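Local coordinates for cytochrome P450 monooxygenase (Rhodococcus sp. ECU0066, PDB 6KBH), which probably catalyses the monooxygenation of organic substrates at its heme, with electrons relayed within one self-sufficient chain by flavin mononucleotide and a [2Fe-2S] cluster, at residues Ala110-Val113 with Leu114-Gly118; Leu759-Thr762 with Glu763-Ala766; Pro677-Thr680 with Leu681-Glu684. All coordinates share one frame; numbering follows the deposited sequence.

Interaction 1 of 3, residues Ala110-Val113 with Leu114-Gly118; sequences ANAV and LARYG
Residues A110 to R116 lie in helix 108-116, where the amides of L114, A115 and R116 bond to the carbonyl oxygens of A110, N111 and A112, with L114 N to A110 O at 3.0 Å. The third of these bonds is bent to 135° at the hydrogen, and R116 N makes a further weak bond to V113 O. The side chain of R116 turns back along the last turn of the helix. Its CG lies 3.3 Å from A112 O, and the bend at chi3 (-63°) folds the guanidinium against V113, with A112 O and V113 CA over one face, both offset toward its rim. NH2 comes 3.3 Å from V113 CG2, the two side chains running obliquely to each other. Y117 uses the edge of its ring: CD1 meets V113 O at 3.6 Å, in the ring plane. On another side of the helix L114 brings CG to 3.5 Å from A110 O and CD1 to 3.8 Å from N111 OD1. A110, V113, L114 and Y117 touch helix 219-242. The helix stops in a Schellman motif, with G118 N bonded to A115 O at 2.8 Å, Y119 N directed to L114 O, and G118, at positive phi, as the C-prime residue. Following helix 81-89 and preceding helix 133-139 in sequence, this short helix is consistent with the B' helix of the cytochrome P450 fold.

Interaction 2 of 3, residues Leu759-Thr762 with Glu763-Ala766; sequences LTKT and ERAA
E763 folds back on T760, the residue just before helix 761-766, and on L759 ahead of it. Its CB sits 3.4 Å from T760 O, within the first turn. CG, turned away from the carbonyl carbon and beside the backbone N (chi1 -75°), passes T760 OG1 at 3.4 Å. From there the chain runs extended, bringing CD 3.6 Å from T760 CG2 and 3.7 Å from L759 CD2, where the carboxylate carbon meets one methyl from each of the two residues. At the tip, OE1 accepts a hydrogen bond from T760 N (2.9 Å); the amide arrives on the anti side, 35° out of the carboxylate plane, and the bond is bent to 143°. This side-chain-to-backbone bond, from the third helical residue to the N-cap amide, closes the first turn at the N terminus of a helix in the [2Fe-2S] domain. The carboxylate may also gain from the partial positive charge of the helix N terminus. The hydroxyls of T760 and T762 are joined by a hydrogen bond, OG1 to OG1. On another side of the turn R764 lays its CG 3.2 Å from T760 O, and its CD meets L759 O; beyond them NH2 reaches D756 in a long, weak ion pair. L759 also packs on T769 and M771 of strand 769-771, and its side chain lies about 9 Å from the [2Fe-2S] cluster.

Interaction 3 of 3, residues Pro677-Thr680 with Leu681-Glu684; sequences PDDT and LHVE
Between D679 and H682 the backbone passes from a turn into strand 681-685: D679 and T680 keep compact torsions, and from L681 onward the chain is extended. No hydrogen bond joins the two halves, and the contact rests on the imidazole of H682, which swings back past T680 to the turn. With CG beside the backbone N and anti to the carbonyl carbon (chi1 -48°), the ring points back toward the preceding turn. Its CE1 lies 3.2 Å from D679 O, and ND1 is 3.5 Å from T680 O; both oxygens approach obliquely. Farther out, NE2 comes within 3.7 Å of D679 OD1, with the carboxylate and ring planes 33° apart. All three oxygens lie on the same side of the ring plane, and the nearby carboxylate would be expected to raise the proton affinity of the imidazole somewhat. The ring is also stacked on Y658 of the neighbouring strand 655-661. That strand, helix 663-672 and strand 681-685 follow one another as a beta-alpha-beta crossover, and strand 681-685 is an edge of the five-stranded parallel sheet, consistent with the NAD-binding domain of ferredoxin-reductase-type enzymes. The pairing begins within the turn, because T680 already shares a backbone hydrogen bond with V657; H682 continues it with V657 and S659. The side chain of L681 reaches T673, S659 and, on the crossover helix, L669. V683 packs on L666 of the same helix. At the far end of the segment, E684 bonds through its backbone to S659 and touches the bound FMN.

In the fold
All three contacts lie within single continuous stretches, so none closes a long loop and none nests in or crosses another. From the N terminus the chain first meets interaction 1, on a peripheral helix of the P450 part that packs against helix 219-242. Much later comes interaction 3, at the entry to strand 681-685, which pairs with strand 655-661 and leads to FMN, and then interaction 2, at the start of a helix in the [2Fe-2S] domain, where L759 packs on strand 769-771. Interactions 2 and 3 lie on the same side of the chain's centre, their nearest atoms about 5 Å apart. Interaction 1 lies on the opposite side, its centre about 65 Å and about 76 Å from theirs.

Interaction 1 of 3, residues Ala110-Val113 with Leu114-Gly118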
# COMPACT_ATOMS: atom_id res chain seq x y z
N ALA A 110 39.79 -15.92 -2.04
CA ALA A 110 38.63 -15.55 -1.24
C ALA A 110 37.76 -16.76 -0.90
O ALA A 110 37.12 -16.78 0.15
CB ALA A 110 37.81 -14.48 -1.96
N ASN A 111 37.72 -17.76 -1.78
CA ASN A 111 37.01 -18.99 -1.44
C ASN A 111 37.72 -19.73 -0.31
O ASN A 111 37.06 -20.29 0.58
CB ASN A 111 36.88 -19.90 -2.66
CG ASN A 111 35.65 -19.59 -3.49
OD1 ASN A 111 34.62 -19.17 -2.95
ND2 ASN A 111 35.75 -19.79 -4.79
N ALA A 112 39.05 -19.74 -0.33
CA ALA A 112 39.81 -20.35 0.76
C ALA A 112 39.50 -19.67 2.08
O ALA A 112 39.37 -20.34 3.12
CB ALA A 112 41.31 -20.29 0.45
N VAL A 113 39.38 -18.34 2.07
CA VAL A 113 39.02 -17.61 3.29
C VAL A 113 37.63 -18.02 3.76
O VAL A 113 37.40 -18.21 4.96
CB VAL A 113 39.11 -16.09 3.05
CG1 VAL A 113 38.80 -15.33 4.33
CG2 VAL A 113 40.48 -15.72 2.51
N LEU A 114 36.68 -18.16 2.83
CA LEU A 114 35.34 -18.61 3.19
C LEU A 114 35.37 -20.02 3.76
O LEU A 114 34.69 -20.31 4.75
CB LEU A 114 34.42 -18.54 1.98
CG LEU A 114 33.94 -17.17 1.49
CD1 LEU A 114 33.28 -17.30 0.13
CD2 LEU A 114 32.99 -16.53 2.50
N ALA A 115 36.14 -20.92 3.13
CA ALA A 115 36.18 -22.30 3.59
C ALA A 115 36.85 -22.42 4.96
O ALA A 115 36.57 -23.37 5.70
CB ALA A 115 36.91 -23.17 2.57
N ARG A 116 37.72 -21.47 5.31
CA ARG A 116 38.39 -21.53 6.61
C ARG A 116 37.42 -21.35 7.76
O ARG A 116 37.60 -21.97 8.82
CB ARG A 116 39.50 -20.48 6.67
CG ARG A 116 40.79 -20.91 5.99
CD ARG A 116 41.98 -20.16 6.55
NE ARG A 116 41.88 -18.72 6.30
CZ ARG A 116 42.38 -18.12 5.23
NH1 ARG A 116 43.01 -18.82 4.30
NH2 ARG A 116 42.25 -16.80 5.09
N TYR A 117 36.38 -20.53 7.59
CA TYR A 117 35.28 -20.47 8.54
C TYR A 117 34.23 -21.54 8.26
O TYR A 117 33.16 -21.51 8.88
CB TYR A 117 34.63 -19.09 8.52
CG TYR A 117 35.47 -17.98 9.11
CD1 TYR A 117 36.42 -17.32 8.35
CD2 TYR A 117 35.31 -17.60 10.44
CE1 TYR A 117 37.20 -16.30 8.89
CE2 TYR A 117 36.08 -16.58 10.99
CZ TYR A 117 37.02 -15.94 10.20
OH TYR A 117 37.79 -14.93 10.74
N GLY A 118 34.50 -22.46 7.34
CA GLY A 118 33.57 -23.53 7.00
C GLY A 118 32.18 -23.03 6.68
O GLY A 118 31.19 -23.60 7.15

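Interaction 2 of 3, residues Leu759-Thr762 with Glu763-Ala766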
# COMPACT_ATOMS: atom_id res chain seq x y z
N LEU A 759 -22.92 -3.28 -3.81
CA LEU A 759 -23.12 -3.44 -5.24
C LEU A 759 -24.58 -3.72 -5.57
O LEU A 759 -25.21 -4.58 -4.94
CB LEU A 759 -22.22 -4.56 -5.79
CG LEU A 759 -20.73 -4.21 -5.79
CD1 LEU A 759 -19.87 -5.47 -5.78
CD2 LEU A 759 -20.36 -3.32 -6.96
N THR A 760 -25.10 -2.99 -6.55
CA THR A 760 -26.45 -3.19 -7.04
C THR A 760 -26.65 -4.62 -7.51
O THR A 760 -25.70 -5.30 -7.92
CB THR A 760 -26.74 -2.23 -8.20
OG1 THR A 760 -26.30 -2.82 -9.43
CG2 THR A 760 -25.99 -0.92 -8.00
N LYS A 761 -27.90 -5.10 -7.45
CA LYS A 761 -28.18 -6.47 -7.85
C LYS A 761 -27.80 -6.75 -9.30
O LYS A 761 -27.54 -7.90 -9.65
CB LYS A 761 -29.66 -6.80 -7.62
CG LYS A 761 -29.97 -8.29 -7.68
CD LYS A 761 -29.16 -9.06 -6.64
CE LYS A 761 -28.96 -10.51 -7.05
NZ LYS A 761 -28.04 -10.64 -8.22
N THR A 762 -27.73 -5.71 -10.13
CA THR A 762 -27.21 -5.88 -11.48
C THR A 762 -25.69 -6.04 -11.46
O THR A 762 -25.15 -6.89 -12.18
CB THR A 762 -27.60 -4.69 -12.36
OG1 THR A 762 -26.94 -3.51 -11.90
CG2 THR A 762 -29.11 -4.47 -12.32
N GLU A 763 -25.00 -5.24 -10.65
CA GLU A 763 -23.55 -5.36 -10.55
C GLU A 763 -23.16 -6.74 -10.04
O GLU A 763 -22.15 -7.31 -10.47
CB GLU A 763 -23.00 -4.27 -9.64
CG GLU A 763 -22.96 -2.90 -10.29
CD GLU A 763 -22.71 -1.78 -9.30
OE1 GLU A 763 -22.91 -1.99 -8.09
OE2 GLU A 763 -22.32 -0.68 -9.74
N ARG A 764 -23.96 -7.30 -9.13
CA ARG A 764 -23.71 -8.66 -8.66
C ARG A 764 -23.93 -9.68 -9.76
O ARG A 764 -23.24 -10.71 -9.81
CB ARG A 764 -24.60 -8.94 -7.45
CG ARG A 764 -24.52 -7.84 -6.40
CD ARG A 764 -25.51 -8.03 -5.26
NE ARG A 764 -25.04 -8.99 -4.28
CZ ARG A 764 -25.36 -8.95 -2.99
NH1 ARG A 764 -26.15 -7.98 -2.53
NH2 ARG A 764 -24.90 -9.86 -2.15
N ALA A 765 -24.88 -9.42 -10.67
CA ALA A 765 -25.13 -10.32 -11.79
C ALA A 765 -23.92 -10.39 -12.72
O ALA A 765 -23.46 -11.48 -13.07
CB ALA A 765 -26.37 -9.89 -12.55
N ALA A 766 -23.40 -9.22 -13.12
CA ALA A 766 -22.31 -9.18 -14.09
C ALA A 766 -21.06 -9.91 -13.59
O ALA A 766 -20.23 -10.30 -14.41
CB ALA A 766 -21.96 -7.73 -14.42

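Interaction 3 of 3, residues Pro677-Thr680 with Leu681-Glu684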
# COMPACT_ATOMS: atom_id res chain seq x y z
N PRO A 677 -43.05 -3.72 -8.62
CA PRO A 677 -42.01 -4.19 -9.55
C PRO A 677 -40.64 -4.28 -8.88
O PRO A 677 -40.44 -3.74 -7.79
CB PRO A 677 -42.04 -3.15 -10.66
CG PRO A 677 -43.45 -2.67 -10.67
CD PRO A 677 -43.91 -2.70 -9.24
N ASP A 678 -39.69 -4.95 -9.53
CA ASP A 678 -38.49 -5.41 -8.83
C ASP A 678 -37.53 -4.26 -8.52
O ASP A 678 -37.06 -4.13 -7.39
CB ASP A 678 -37.80 -6.50 -9.64
CG ASP A 678 -38.48 -7.84 -9.47
OD1 ASP A 678 -39.31 -7.97 -8.55
OD2 ASP A 678 -38.19 -8.77 -10.26
N ASP A 679 -37.21 -3.43 -9.52
CA ASP A 679 -36.23 -2.36 -9.35
C ASP A 679 -36.85 -1.10 -8.77
O ASP A 679 -36.32 0.00 -8.98
CB ASP A 679 -35.54 -2.07 -10.68
CG ASP A 679 -34.03 -1.92 -10.53
OD1 ASP A 679 -33.56 -1.74 -9.39
OD2 ASP A 679 -33.32 -1.99 -11.55
N THR A 680 -37.96 -1.23 -8.04
CA THR A 680 -38.69 -0.08 -7.52
C THR A 680 -38.01 0.54 -6.30
O THR A 680 -37.89 1.77 -6.22
CB THR A 680 -40.12 -0.49 -7.15
OG1 THR A 680 -40.09 -1.75 -6.48
CG2 THR A 680 -40.98 -0.60 -8.40
N LEU A 681 -37.58 -0.28 -5.35
CA LEU A 681 -37.08 0.21 -4.07
C LEU A 681 -35.56 0.25 -4.07
O LEU A 681 -34.90 -0.70 -4.50
CB LEU A 681 -37.57 -0.67 -2.92
CG LEU A 681 -36.84 -0.43 -1.59
CD1 LEU A 681 -37.14 0.97 -1.06
CD2 LEU A 681 -37.17 -1.49 -0.56
N HIS A 682 -35.00 1.36 -3.58
CA HIS A 682 -33.57 1.47 -3.35
C HIS A 682 -33.33 1.93 -1.93
O HIS A 682 -34.04 2.80 -1.42
CB HIS A 682 -32.91 2.43 -4.33
CG HIS A 682 -33.31 2.21 -5.76
ND1 HIS A 682 -34.49 2.67 -6.28
CD2 HIS A 682 -32.68 1.56 -6.77
CE1 HIS A 682 -34.57 2.33 -7.56
NE2 HIS A 682 -33.49 1.65 -7.87
N VAL A 683 -32.34 1.33 -1.28
CA VAL A 683 -32.05 1.58 0.12
C VAL A 683 -30.56 1.85 0.26
O VAL A 683 -29.75 1.37 -0.53
CB VAL A 683 -32.46 0.39 1.02
CG1 VAL A 683 -33.95 0.44 1.31
CG2 VAL A 683 -32.08 -0.91 0.34
N GLU A 684 -30.21 2.64 1.27
CA GLU A 684 -28.83 2.78 1.71
C GLU A 684 -28.76 2.46 3.19
O GLU A 684 -29.47 3.07 4.00
CB GLU A 684 -28.29 4.19 1.44
CG GLU A 684 -27.03 4.53 2.23
CD GLU A 684 -26.06 5.42 1.46
OE1 GLU A 684 -25.40 4.92 0.52
OE2 GLU A 684 -25.93 6.61 1.81